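Local atomic coordinates of biotin protein ligase-like protein of unknown function (Silicibacter sp., PDB entry 3BFM), a protein that is of unknown function but resembles biotin protein ligases and belongs to the biotin/lipoate protein ligase family, and binds calcium ions in the crystal. Residues G101-R106 with E139-T144; G45-R50 with P130-G135; H90-G95 with E195-A200; G105-A110 with V125-P130. All blocks are in the same frame, centred on the assembly; numbering follows the deposited sequence.

Contact 1 of 4, residues G101-R106 with E139-T144; sequences GARCGR and ETPDET
P141 lays its ring against one face of the R103 guanidinium, with CG 3.5 Å from NH2 of R103. The arginine gets there by running CG anti to its own backbone N (chi1 178°) and then bending at chi2; the compact, rigid ring of a proline, with no N-H of its own, is a fitting surface for the apolar face of a guanidinium. NE of R103 bonds to O of G105, which lies somewhat tilted from the guanidinium plane. D142 comes next. Its OD1 accepts the backbone N of G105 at 2.9 Å, the donor standing well above the carboxylate plane, and a bridging water links the same oxygen to NH2 of R103. The segment 139-144 is an irregular loop between strand 123-130 and helix 156-175, and here it fastens itself to the start of strand 102-111 in the large mixed sheet of the ligase-like domain. E143 pairs with R103 in both directions: OE1 of E143 takes N of R103 in a nearly straight bond of 3.0 Å (174°), while N of E143 donates to O of R103 at 2.8 Å. That carbonyl is held twice, because T144 N also reaches O of R103, at 3.2 Å. The methyl of T144 wedges between small side chains, CG2 lying 3.6 Å from CB of both A102 and C104, while its hydroxyl turns to E149.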
loop_
_atom_site.group_PDB
_atom_site.type_symbol
_atom_site.label_atom_id
_atom_site.label_comp_id
_atom_site.label_asym_id
_atom_site.label_seq_id
_atom_site.Cartn_x
_atom_site.Cartn_y
_atom_site.Cartn_z
ATOM N N GLY A 101 -21.048 -24.745 -5.606
ATOM C CA GLY A 101 -21.897 -25.205 -4.523
ATOM C C GLY A 101 -21.238 -26.047 -3.452
ATOM O O GLY A 101 -21.871 -26.350 -2.442
ATOM N N ALA A 102 -19.979 -26.420 -3.659
ATOM C CA ALA A 102 -19.243 -27.286 -2.747
ATOM C C ALA A 102 -18.201 -26.520 -1.945
ATOM O O ALA A 102 -17.497 -25.669 -2.478
ATOM C CB ALA A 102 -18.563 -28.394 -3.509
ATOM N N ARG A 103 -18.100 -26.874 -0.672
ATOM C CA ARG A 103 -17.131 -26.285 0.239
ATOM C C ARG A 103 -15.736 -26.557 -0.287
ATOM O O ARG A 103 -15.399 -27.693 -0.592
ATOM C CB ARG A 103 -17.282 -26.875 1.621
ATOM C CG ARG A 103 -16.304 -26.394 2.653
ATOM C CD ARG A 103 -16.336 -24.826 2.932
ATOM N NE ARG A 103 -15.229 -24.550 3.827
ATOM C CZ ARG A 103 -15.243 -24.726 5.138
ATOM N NH1 ARG A 103 -16.354 -25.078 5.785
ATOM N NH2 ARG A 103 -14.131 -24.531 5.815
ATOM N N CYS A 104 -14.952 -25.489 -0.419
ATOM C CA CYS A 104 -13.676 -25.539 -1.122
ATOM C C CYS A 104 -12.845 -24.390 -0.570
ATOM O O CYS A 104 -12.745 -23.335 -1.171
ATOM C CB CYS A 104 -13.875 -25.385 -2.621
ATOM S SG CYS A 104 -12.334 -25.589 -3.604
ATOM N N GLY A 105 -12.329 -24.598 0.622
ATOM C CA GLY A 105 -11.488 -23.587 1.263
ATOM C C GLY A 105 -12.226 -22.603 2.134
ATOM O O GLY A 105 -13.438 -22.700 2.375
ATOM N N ARG A 106 -11.486 -21.632 2.630
ATOM C CA ARG A 106 -12.077 -20.667 3.564
ATOM C C ARG A 106 -11.174 -19.480 3.720
ATOM O O ARG A 106 -9.942 -19.559 3.483
ATOM C CB ARG A 106 -12.290 -21.286 4.929
ATOM C CG ARG A 106 -11.049 -21.756 5.504
ATOM C CD ARG A 106 -11.160 -22.233 6.929
ATOM N NE ARG A 106 -9.850 -22.735 7.337
ATOM C CZ ARG A 106 -9.567 -23.207 8.556
ATOM N NH1 ARG A 106 -10.499 -23.225 9.510
ATOM N NH2 ARG A 106 -8.339 -23.652 8.815
ATOM N N GLU A 139 -8.790 -35.176 8.572
ATOM C CA GLU A 139 -10.113 -34.558 8.715
ATOM C C GLU A 139 -10.176 -33.194 8.016
ATOM O O GLU A 139 -9.314 -32.340 8.224
ATOM C CB GLU A 139 -10.469 -34.393 10.198
ATOM N N THR A 140 -11.205 -33.003 7.192
ATOM C CA THR A 140 -11.373 -31.771 6.427
ATOM C C THR A 140 -12.844 -31.440 6.220
ATOM O O THR A 140 -13.662 -32.342 5.995
ATOM C CB THR A 140 -10.710 -31.876 5.029
ATOM O OG1 THR A 140 -10.749 -30.602 4.381
ATOM C CG2 THR A 140 -11.427 -32.914 4.147
ATOM N N PRO A 141 -13.189 -30.141 6.265
ATOM C CA PRO A 141 -14.528 -29.737 5.889
ATOM C C PRO A 141 -14.711 -29.676 4.362
ATOM O O PRO A 141 -15.826 -29.574 3.879
ATOM C CB PRO A 141 -14.653 -28.334 6.510
ATOM C CG PRO A 141 -13.280 -27.810 6.543
ATOM C CD PRO A 141 -12.351 -28.991 6.661
ATOM N N ASP A 142 -13.629 -29.726 3.593
ATOM C CA ASP A 142 -13.737 -29.482 2.147
ATOM C C ASP A 142 -14.402 -30.621 1.400
ATOM O O ASP A 142 -14.076 -31.771 1.624
ATOM C CB ASP A 142 -12.344 -29.234 1.546
ATOM C CG ASP A 142 -11.667 -27.990 2.122
ATOM O OD1 ASP A 142 -12.351 -26.957 2.316
ATOM O OD2 ASP A 142 -10.448 -28.063 2.392
ATOM N N GLU A 143 -15.286 -30.283 0.476
ATOM C CA GLU A 143 -15.992 -31.253 -0.348
ATOM C C GLU A 143 -15.430 -31.373 -1.764
ATOM O O GLU A 143 -15.702 -32.350 -2.463
ATOM C CB GLU A 143 -17.474 -30.872 -0.393
ATOM C CG GLU A 143 -18.052 -30.681 0.985
ATOM C CD GLU A 143 -19.479 -30.113 1.005
ATOM O OE1 GLU A 143 -19.799 -29.124 0.294
ATOM O OE2 GLU A 143 -20.279 -30.659 1.793
ATOM N N THR A 144 -14.647 -30.387 -2.198
ATOM C CA THR A 144 -14.016 -30.428 -3.510
ATOM C C THR A 144 -12.684 -29.686 -3.421
ATOM O O THR A 144 -12.206 -29.382 -2.334
ATOM C CB THR A 144 -14.923 -29.816 -4.595
ATOM O OG1 THR A 144 -14.411 -30.115 -5.907
ATOM C CG2 THR A 144 -15.057 -28.310 -4.432
HETATM O O HOH W 1 -11.706 -25.129 4.205
#

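Contact 2 of 4, residues G45-R50 with P130-G135; sequences GTDVLR and PLWPEG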
loop_
_atom_site.group_PDB
_atom_site.type_symbol
_atom_site.label_atom_id
_atom_site.label_comp_id
_atom_site.label_asym_id
_atom_site.label_seq_id
_atom_site.Cartn_x
_atom_site.Cartn_y
_atom_site.Cartn_z
ATOM N N GLY A 45 1.840 -25.036 -2.483
ATOM C CA GLY A 45 2.178 -26.416 -2.805
ATOM C C GLY A 45 1.459 -26.794 -4.068
ATOM O O GLY A 45 0.713 -26.006 -4.634
ATOM N N THR A 46 1.661 -28.017 -4.532
ATOM C CA THR A 46 0.964 -28.482 -5.685
ATOM C C THR A 46 -0.537 -28.683 -5.358
ATOM O O THR A 46 -1.354 -28.570 -6.245
ATOM C CB THR A 46 1.590 -29.790 -6.205
ATOM O OG1 THR A 46 1.558 -30.777 -5.177
ATOM C CG2 THR A 46 3.054 -29.545 -6.551
ATOM N N ASP A 47 -0.848 -28.976 -4.091
ATOM C CA ASP A 47 -2.214 -29.353 -3.697
ATOM C C ASP A 47 -2.994 -28.282 -2.924
ATOM O O ASP A 47 -4.193 -28.444 -2.683
ATOM C CB ASP A 47 -2.170 -30.595 -2.813
ATOM C CG ASP A 47 -1.779 -31.828 -3.563
ATOM O OD1 ASP A 47 -1.475 -31.748 -4.781
ATOM O OD2 ASP A 47 -1.715 -32.853 -2.873
ATOM N N VAL A 48 -2.323 -27.218 -2.519
ATOM C CA VAL A 48 -2.963 -26.211 -1.672
ATOM C C VAL A 48 -2.304 -24.861 -1.875
ATOM O O VAL A 48 -1.112 -24.764 -2.200
ATOM C CB VAL A 48 -2.939 -26.603 -0.176
ATOM C CG1 VAL A 48 -1.512 -26.898 0.257
ATOM C CG2 VAL A 48 -3.581 -25.496 0.735
ATOM N N LEU A 49 -3.124 -23.824 -1.746
ATOM C CA LEU A 49 -2.644 -22.434 -1.712
ATOM C C LEU A 49 -3.008 -21.809 -0.373
ATOM O O LEU A 49 -4.158 -21.847 0.026
ATOM C CB LEU A 49 -3.235 -21.594 -2.863
ATOM C CG LEU A 49 -3.011 -20.062 -2.881
ATOM C CD1 LEU A 49 -1.506 -19.740 -2.999
ATOM C CD2 LEU A 49 -3.772 -19.384 -4.015
ATOM N N ARG A 50 -2.031 -21.236 0.328
ATOM C CA ARG A 50 -2.341 -20.496 1.553
ATOM C C ARG A 50 -1.734 -19.132 1.438
ATOM O O ARG A 50 -0.657 -18.991 0.843
ATOM C CB ARG A 50 -1.867 -21.215 2.820
ATOM C CG ARG A 50 -2.643 -22.503 3.071
ATOM C CD ARG A 50 -2.022 -23.297 4.210
ATOM N NE ARG A 50 -0.911 -24.068 3.706
ATOM C CZ ARG A 50 -0.028 -24.712 4.461
ATOM N NH1 ARG A 50 -0.094 -24.677 5.785
ATOM N NH2 ARG A 50 0.940 -25.394 3.880
ATOM N N PRO A 130 -7.832 -25.461 -1.189
ATOM C CA PRO A 130 -7.368 -26.711 -1.769
ATOM C C PRO A 130 -7.364 -26.702 -3.274
ATOM O O PRO A 130 -8.303 -26.258 -3.882
ATOM C CB PRO A 130 -8.373 -27.720 -1.242
ATOM C CG PRO A 130 -9.622 -26.957 -1.016
ATOM C CD PRO A 130 -9.188 -25.588 -0.607
ATOM N N LEU A 131 -6.281 -27.202 -3.867
ATOM C CA LEU A 131 -6.124 -27.208 -5.319
ATOM C C LEU A 131 -6.426 -28.598 -5.860
ATOM O O LEU A 131 -7.148 -28.716 -6.832
ATOM C CB LEU A 131 -4.725 -26.781 -5.680
ATOM C CG LEU A 131 -4.346 -25.363 -5.241
ATOM C CD1 LEU A 131 -2.853 -25.118 -5.619
ATOM C CD2 LEU A 131 -5.227 -24.296 -5.855
ATOM N N TRP A 132 -5.872 -29.627 -5.235
ATOM C CA TRP A 132 -6.268 -31.015 -5.471
ATOM C C TRP A 132 -6.781 -31.602 -4.160
ATOM O O TRP A 132 -6.381 -31.154 -3.090
ATOM C CB TRP A 132 -5.062 -31.837 -5.885
ATOM C CG TRP A 132 -4.501 -31.419 -7.197
ATOM C CD1 TRP A 132 -3.278 -30.884 -7.412
ATOM C CD2 TRP A 132 -5.119 -31.540 -8.487
ATOM N NE1 TRP A 132 -3.103 -30.658 -8.739
ATOM C CE2 TRP A 132 -4.216 -31.052 -9.417
ATOM C CE3 TRP A 132 -6.348 -32.031 -8.941
ATOM C CZ2 TRP A 132 -4.507 -30.997 -10.795
ATOM C CZ3 TRP A 132 -6.641 -31.978 -10.289
ATOM C CH2 TRP A 132 -5.719 -31.465 -11.205
ATOM N N PRO A 133 -7.654 -32.601 -4.224
ATOM C CA PRO A 133 -8.179 -33.101 -2.936
ATOM C C PRO A 133 -7.126 -33.860 -2.145
ATOM O O PRO A 133 -6.371 -34.611 -2.723
ATOM C CB PRO A 133 -9.318 -34.042 -3.348
ATOM C CG PRO A 133 -9.564 -33.785 -4.782
ATOM C CD PRO A 133 -8.274 -33.283 -5.365
ATOM N N GLU A 134 -7.064 -33.637 -0.843
ATOM C CA GLU A 134 -6.180 -34.425 0.020
ATOM C C GLU A 134 -6.902 -35.706 0.414
ATOM O O GLU A 134 -7.929 -35.651 1.088
ATOM C CB GLU A 134 -5.763 -33.625 1.255
ATOM C CG GLU A 134 -6.879 -32.853 1.923
ATOM N N GLY A 135 -6.383 -36.853 -0.020
ATOM C CA GLY A 135 -7.042 -38.151 0.206
ATOM C C GLY A 135 -6.364 -39.037 1.240
ATOM O O GLY A 135 -6.623 -40.254 1.305
HETATM O O HOH W 2 -5.419 -29.957 -0.696
#
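The carbonyl of D47 is the polar centre of the meeting with L131 and W132. Its O accepts L131 N at 2.7 Å and, less tightly, W132 N at 3.3 Å; both donors approach from the same face of the carbonyl plane and stand above it. A water makes a third partner, donating to D47 O and to W132 O and so tying the two segments together a second time. Two successive N-H groups can share one oxygen because the chain turns at L131, just past the antiparallel non-hydrogen-bonded pair V48-P130. Proline suits that pair, since it asks for no N-H toward V48. G45 N is taken by V48 O, closing the tight turn of the hairpin 39-44/48-55.

The carboxylate of D47 serves its neighbours differently. OD1 accepts the hydroxyl of T46 at 3.2 Å from above the carboxylate plane, and it also lies at the edge of the W132 indole, 3.3 Å from CD1, with the two planes 80° apart. T46 O comes close to the same carbon, CD1 of W132, at 3.2 Å. An alanine in place of D47 would probably leave the T46 hydroxyl without this acceptor and the indole edge without its carboxylate neighbour. L131, with CG anti to its carbonyl carbon (chi1 -62°), sets CD1 3.8 Å from V48 N.

L131 also packs on L146 and Y147, and the W132 ring meets that of Y147; L49 continues strand 48-55 between strands 39-44 and 123-130 of the mixed sheet.

Contact 3 of 4, residues H90-G95 with E195-A200; sequences HLDWNG and EARTEA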
loop_
_atom_site.group_PDB
_atom_site.type_symbol
_atom_site.label_atom_id
_atom_site.label_comp_id
_atom_site.label_asym_id
_atom_site.label_seq_id
_atom_site.Cartn_x
_atom_site.Cartn_y
_atom_site.Cartn_z
ATOM N N HIS A 90 -19.361 -18.788 -4.345
ATOM C CA HIS A 90 -20.171 -18.154 -3.308
ATOM C C HIS A 90 -19.418 -18.050 -1.986
ATOM O O HIS A 90 -18.517 -18.852 -1.686
ATOM C CB HIS A 90 -21.467 -18.933 -3.090
ATOM C CG HIS A 90 -22.396 -18.887 -4.260
ATOM N ND1 HIS A 90 -22.601 -19.972 -5.090
ATOM C CD2 HIS A 90 -23.155 -17.882 -4.757
ATOM C CE1 HIS A 90 -23.461 -19.643 -6.036
ATOM N NE2 HIS A 90 -23.812 -18.378 -5.859
ATOM N N LEU A 91 -19.810 -17.064 -1.198
ATOM C CA LEU A 91 -19.166 -16.730 0.057
ATOM C C LEU A 91 -20.073 -17.019 1.234
ATOM O O LEU A 91 -21.190 -16.503 1.305
ATOM C CB LEU A 91 -18.783 -15.243 0.064
ATOM C CG LEU A 91 -17.903 -14.701 -1.072
ATOM C CD1 LEU A 91 -17.812 -13.137 -0.994
ATOM C CD2 LEU A 91 -16.507 -15.381 -1.059
ATOM N N ASP A 92 -19.615 -17.838 2.166
ATOM C CA ASP A 92 -20.350 -18.003 3.400
ATOM C C ASP A 92 -20.084 -16.826 4.364
ATOM O O ASP A 92 -18.992 -16.222 4.424
ATOM C CB ASP A 92 -19.999 -19.339 4.052
ATOM C CG ASP A 92 -20.975 -19.758 5.133
ATOM O OD1 ASP A 92 -21.138 -19.005 6.122
ATOM O OD2 ASP A 92 -21.547 -20.880 4.996
ATOM N N TRP A 93 -21.098 -16.515 5.173
ATOM C CA TRP A 93 -20.978 -15.444 6.149
ATOM C C TRP A 93 -19.764 -15.662 7.068
ATOM O O TRP A 93 -19.067 -14.705 7.446
ATOM C CB TRP A 93 -22.271 -15.402 6.971
ATOM C CG TRP A 93 -22.269 -14.424 8.056
ATOM C CD1 TRP A 93 -22.516 -13.102 7.972
ATOM C CD2 TRP A 93 -22.003 -14.704 9.429
ATOM N NE1 TRP A 93 -22.398 -12.523 9.208
ATOM C CE2 TRP A 93 -22.068 -13.485 10.125
ATOM C CE3 TRP A 93 -21.672 -15.853 10.123
ATOM C CZ2 TRP A 93 -21.860 -13.403 11.497
ATOM C CZ3 TRP A 93 -21.451 -15.779 11.468
ATOM C CH2 TRP A 93 -21.551 -14.569 12.148
ATOM N N ASN A 94 -19.530 -16.918 7.415
ATOM C CA ASN A 94 -18.430 -17.317 8.338
ATOM C C ASN A 94 -17.060 -17.397 7.711
ATOM O O ASN A 94 -16.087 -17.726 8.386
ATOM C CB ASN A 94 -18.742 -18.609 9.076
ATOM C CG ASN A 94 -18.759 -19.855 8.180
ATOM O OD1 ASN A 94 -18.258 -19.875 7.041
ATOM N ND2 ASN A 94 -19.417 -20.893 8.682
ATOM N N GLY A 95 -16.983 -17.094 6.427
ATOM C CA GLY A 95 -15.712 -17.123 5.721
ATOM C C GLY A 95 -15.462 -18.337 4.839
ATOM O O GLY A 95 -14.507 -18.323 4.042
ATOM N N GLU A 195 -32.253 -18.759 3.233
ATOM C CA GLU A 195 -32.428 -20.175 3.533
ATOM C C GLU A 195 -32.189 -20.520 5.010
ATOM O O GLU A 195 -31.693 -19.711 5.785
ATOM C CB GLU A 195 -31.486 -21.004 2.649
ATOM C CG GLU A 195 -31.508 -20.648 1.138
ATOM C CD GLU A 195 -32.826 -21.011 0.424
ATOM O OE1 GLU A 195 -33.713 -21.666 1.027
ATOM O OE2 GLU A 195 -32.975 -20.632 -0.761
ATOM N N ALA A 196 -32.535 -21.747 5.394
ATOM C CA ALA A 196 -32.331 -22.217 6.753
ATOM C C ALA A 196 -30.859 -22.207 7.110
ATOM O O ALA A 196 -30.007 -22.437 6.261
ATOM C CB ALA A 196 -32.884 -23.638 6.900
ATOM N N ARG A 197 -30.560 -21.976 8.375
ATOM C CA ARG A 197 -29.179 -21.832 8.829
ATOM C C ARG A 197 -29.109 -22.103 10.318
ATOM O O ARG A 197 -30.022 -21.736 11.041
ATOM C CB ARG A 197 -28.753 -20.394 8.564
ATOM C CG ARG A 197 -27.388 -20.015 9.069
ATOM C CD ARG A 197 -26.373 -20.457 8.081
ATOM N NE ARG A 197 -25.019 -20.284 8.591
ATOM C CZ ARG A 197 -23.974 -19.977 7.833
ATOM N NH1 ARG A 197 -24.130 -19.778 6.526
ATOM N NH2 ARG A 197 -22.779 -19.845 8.392
ATOM N N THR A 198 -28.027 -22.754 10.756
ATOM C CA THR A 198 -27.688 -22.863 12.171
ATOM C C THR A 198 -26.377 -22.120 12.386
ATOM O O THR A 198 -25.458 -22.254 11.600
ATOM C CB THR A 198 -27.560 -24.347 12.607
ATOM O OG1 THR A 198 -28.787 -25.040 12.308
ATOM C CG2 THR A 198 -27.262 -24.457 14.114
ATOM N N GLU A 199 -26.303 -21.302 13.424
ATOM C CA GLU A 199 -25.119 -20.494 13.668
ATOM C C GLU A 199 -25.071 -20.152 15.144
ATOM O O GLU A 199 -26.107 -19.841 15.741
ATOM C CB GLU A 199 -25.187 -19.217 12.838
ATOM C CG GLU A 199 -23.931 -18.368 12.874
ATOM C CD GLU A 199 -22.739 -19.048 12.220
ATOM O OE1 GLU A 199 -22.880 -19.539 11.080
ATOM O OE2 GLU A 199 -21.660 -19.092 12.850
ATOM N N ALA A 200 -23.877 -20.239 15.737
ATOM C CA ALA A 200 -23.695 -19.936 17.158
ATOM C C ALA A 200 -24.767 -20.565 18.052
ATOM O O ALA A 200 -25.280 -19.917 18.958
ATOM C CB ALA A 200 -23.662 -18.435 17.364
HETATM O O HOH W 3 -23.613 -17.855 4.529
#
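D92 to G95 form a type I beta turn, closed by G95 N bonding to D92 O at 3.0 Å, and this turn faces strand 196-199 with the backbones well separated, N94 and E199 CA atoms being 9.1 Å apart. Side chains therefore span the gap, in a salt-bridge network of D92, R197 and E199 that joins the ligase-like sheet to the small C-terminal part of the chain. R197, extended at chi1 (175°) and bent at chi2 (82°), brings its guanidinium across to the turn. Its NH2 donates in the guanidinium plane to the syn lone pair of D92 OD1 at 2.9 Å, while the two bonds from NH1 to the carboxylate are weak. The same D92 OD1 accepts N94 N, making an Asx turn that fixes the carboxylate; aspartate fits because its short chain reaches both turn and arginine. From its own strand R197 receives E199, whose OE1 lies 2.7 Å from R197 NH2. Arginine fits because the two N-H groups of its planar NH2 point in different directions, one to each acid. W93 packs its ring on M215 and I226, with NE1 bonded to F213 O, and CZ3 of W93 comes 3.6 Å from CD of E199.

Contact 4 of 4, residues G105-A110 with V125-P130; sequences GRLRIA and VGLDLP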
loop_
_atom_site.group_PDB
_atom_site.type_symbol
_atom_site.label_atom_id
_atom_site.label_comp_id
_atom_site.label_asym_id
_atom_site.label_seq_id
_atom_site.Cartn_x
_atom_site.Cartn_y
_atom_site.Cartn_z
ATOM N N GLY A 105 -12.329 -24.598 0.622
ATOM C CA GLY A 105 -11.488 -23.587 1.263
ATOM C C GLY A 105 -12.226 -22.603 2.134
ATOM O O GLY A 105 -13.438 -22.700 2.375
ATOM N N ARG A 106 -11.486 -21.632 2.630
ATOM C CA ARG A 106 -12.077 -20.667 3.564
ATOM C C ARG A 106 -11.174 -19.480 3.720
ATOM O O ARG A 106 -9.942 -19.559 3.483
ATOM C CB ARG A 106 -12.290 -21.286 4.929
ATOM C CG ARG A 106 -11.049 -21.756 5.504
ATOM C CD ARG A 106 -11.160 -22.233 6.929
ATOM N NE ARG A 106 -9.850 -22.735 7.337
ATOM C CZ ARG A 106 -9.567 -23.207 8.556
ATOM N NH1 ARG A 106 -10.499 -23.225 9.510
ATOM N NH2 ARG A 106 -8.339 -23.652 8.815
ATOM N N LEU A 107 -11.799 -18.376 4.080
ATOM C CA LEU A 107 -11.118 -17.201 4.578
ATOM C C LEU A 107 -11.217 -17.159 6.095
ATOM O O LEU A 107 -12.286 -17.380 6.657
ATOM C CB LEU A 107 -11.735 -15.932 4.008
ATOM C CG LEU A 107 -11.513 -15.661 2.521
ATOM C CD1 LEU A 107 -12.553 -14.600 2.029
ATOM C CD2 LEU A 107 -10.104 -15.210 2.230
ATOM N N ARG A 108 -10.114 -16.834 6.771
ATOM C CA ARG A 108 -10.075 -16.718 8.222
ATOM C C ARG A 108 -9.711 -15.301 8.568
ATOM O O ARG A 108 -9.040 -14.608 7.760
ATOM C CB ARG A 108 -9.046 -17.695 8.845
ATOM C CG ARG A 108 -9.542 -19.129 8.821
ATOM C CD ARG A 108 -8.634 -20.032 9.605
ATOM N NE ARG A 108 -7.397 -20.250 8.864
ATOM C CZ ARG A 108 -6.313 -20.833 9.370
ATOM N NH1 ARG A 108 -6.299 -21.242 10.630
ATOM N NH2 ARG A 108 -5.237 -20.995 8.610
ATOM N N ILE A 109 -10.091 -14.892 9.768
ATOM C CA ILE A 109 -9.774 -13.555 10.250
ATOM C C ILE A 109 -9.356 -13.588 11.728
ATOM O O ILE A 109 -9.978 -14.322 12.533
ATOM C CB ILE A 109 -10.959 -12.572 9.998
ATOM C CG1 ILE A 109 -10.578 -11.190 10.465
ATOM C CG2 ILE A 109 -12.298 -12.993 10.693
ATOM C CD1 ILE A 109 -11.350 -10.079 9.743
ATOM N N ALA A 110 -8.328 -12.786 12.057
ATOM C CA ALA A 110 -7.851 -12.620 13.430
ATOM C C ALA A 110 -7.565 -11.166 13.637
ATOM O O ALA A 110 -7.351 -10.388 12.689
ATOM C CB ALA A 110 -6.565 -13.443 13.726
ATOM N N VAL A 125 -6.211 -11.353 7.496
ATOM C CA VAL A 125 -7.135 -12.223 6.759
ATOM C C VAL A 125 -6.363 -13.298 6.041
ATOM O O VAL A 125 -5.433 -13.007 5.299
ATOM C CB VAL A 125 -7.988 -11.418 5.755
ATOM C CG1 VAL A 125 -8.828 -12.360 4.902
ATOM C CG2 VAL A 125 -8.824 -10.455 6.513
ATOM N N GLY A 126 -6.756 -14.547 6.231
ATOM C CA GLY A 126 -6.052 -15.657 5.622
ATOM C C GLY A 126 -6.930 -16.415 4.662
ATOM O O GLY A 126 -8.135 -16.551 4.910
ATOM N N LEU A 127 -6.323 -16.877 3.570
ATOM C CA LEU A 127 -6.971 -17.697 2.582
ATOM C C LEU A 127 -6.357 -19.106 2.661
ATOM O O LEU A 127 -5.127 -19.248 2.742
ATOM C CB LEU A 127 -6.728 -17.076 1.183
ATOM C CG LEU A 127 -7.187 -17.919 -0.002
ATOM C CD1 LEU A 127 -8.727 -18.119 0.049
ATOM C CD2 LEU A 127 -6.743 -17.324 -1.384
ATOM N N ASP A 128 -7.210 -20.132 2.718
ATOM C CA ASP A 128 -6.770 -21.511 2.541
ATOM C C ASP A 128 -7.608 -22.103 1.388
ATOM O O ASP A 128 -8.832 -22.099 1.445
ATOM C CB ASP A 128 -6.966 -22.313 3.809
ATOM C CG ASP A 128 -5.925 -21.996 4.894
ATOM O OD1 ASP A 128 -5.926 -20.878 5.456
ATOM O OD2 ASP A 128 -5.124 -22.901 5.216
ATOM N N LEU A 129 -6.945 -22.571 0.334
ATOM C CA LEU A 129 -7.654 -23.068 -0.810
ATOM C C LEU A 129 -7.042 -24.385 -1.264
ATOM O O LEU A 129 -5.858 -24.423 -1.676
ATOM C CB LEU A 129 -7.630 -22.030 -1.951
ATOM C CG LEU A 129 -8.389 -22.300 -3.245
ATOM C CD1 LEU A 129 -9.908 -22.176 -2.995
ATOM C CD2 LEU A 129 -7.987 -21.363 -4.425
ATOM N N PRO A 130 -7.832 -25.461 -1.189
ATOM C CA PRO A 130 -7.368 -26.711 -1.769
ATOM C C PRO A 130 -7.364 -26.702 -3.274
ATOM O O PRO A 130 -8.303 -26.258 -3.882
ATOM C CB PRO A 130 -8.373 -27.720 -1.242
ATOM C CG PRO A 130 -9.622 -26.957 -1.016
ATOM C CD PRO A 130 -9.188 -25.588 -0.607
HETATM O O HOH W 4 -7.936 -19.515 6.018
#
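R106 to I109 pair with V125 to D128 as an antiparallel beta hairpin in the mixed sheet of the ligase-like domain; the axes of segments 105-110 and 125-130 run 158° apart. Backbone bonds come first. R106 and D128 form one hydrogen-bonded pair, R106 N to D128 O and D128 N to R106 O both being 2.9 Å. In the next, R108 N to G126 O and G126 N to R108 O are both 2.7 Å. Between them L107 CA sends a C-H toward G126 O. G105 must lack a side chain, for a CB there would run into D128 O and the carbonyl before it.

Apolar contacts occupy the face of L107, I109, V125 and L127. L107 CD2 meets L127 CD1 at 3.9 Å, and I109 CD1 touches V125 CG2; branched aliphatic residues suit this face, which is covered by helix 67-82 and by W163 of helix 156-175.

The other face is charged. R108, bent at chi3 (-73°), brings NH2 to D128 OD1 in a salt bridge of 3.2 Å, approaching the syn side but tilted from the carboxylate plane. The two arginines lie against each other: R108 CD is over the centre of the R106 guanidinium, and R106 NH2 over one face of that of R108, toward its rim, where the D128 carboxylate probably offsets part of their mutual repulsion. A leucine in place of R108 would probably leave D128 without its salt-bridge partner and R106 freer to turn. A water in the plane of the R108 guanidinium accepts from its NE at 3.0 Å.

Overall arrangement
Contacts 1, 2 and 4 touch one another across the middle strands of the mixed sheet, with centres 11 to 13 Å apart. Contact 4 is the central hairpin of strands 102-111 and 123-130; contact 1 shares G105 and R106 with it, and contact 2 shares P130, reaching the next strand, 48-55. In the chain the first segments run 45-50, 90-95, 101-106 and 105-110, and the second follow as 125-130, 130-135, 139-144 and 195-200, so the two loop contacts bind what follows the hairpin back onto the sheet. Contact 3, about 14 Å from contact 1 and 15 Å from contact 4 but 24 Å from contact 2, centre to centre, joins the sheet's edge to the C-terminal region.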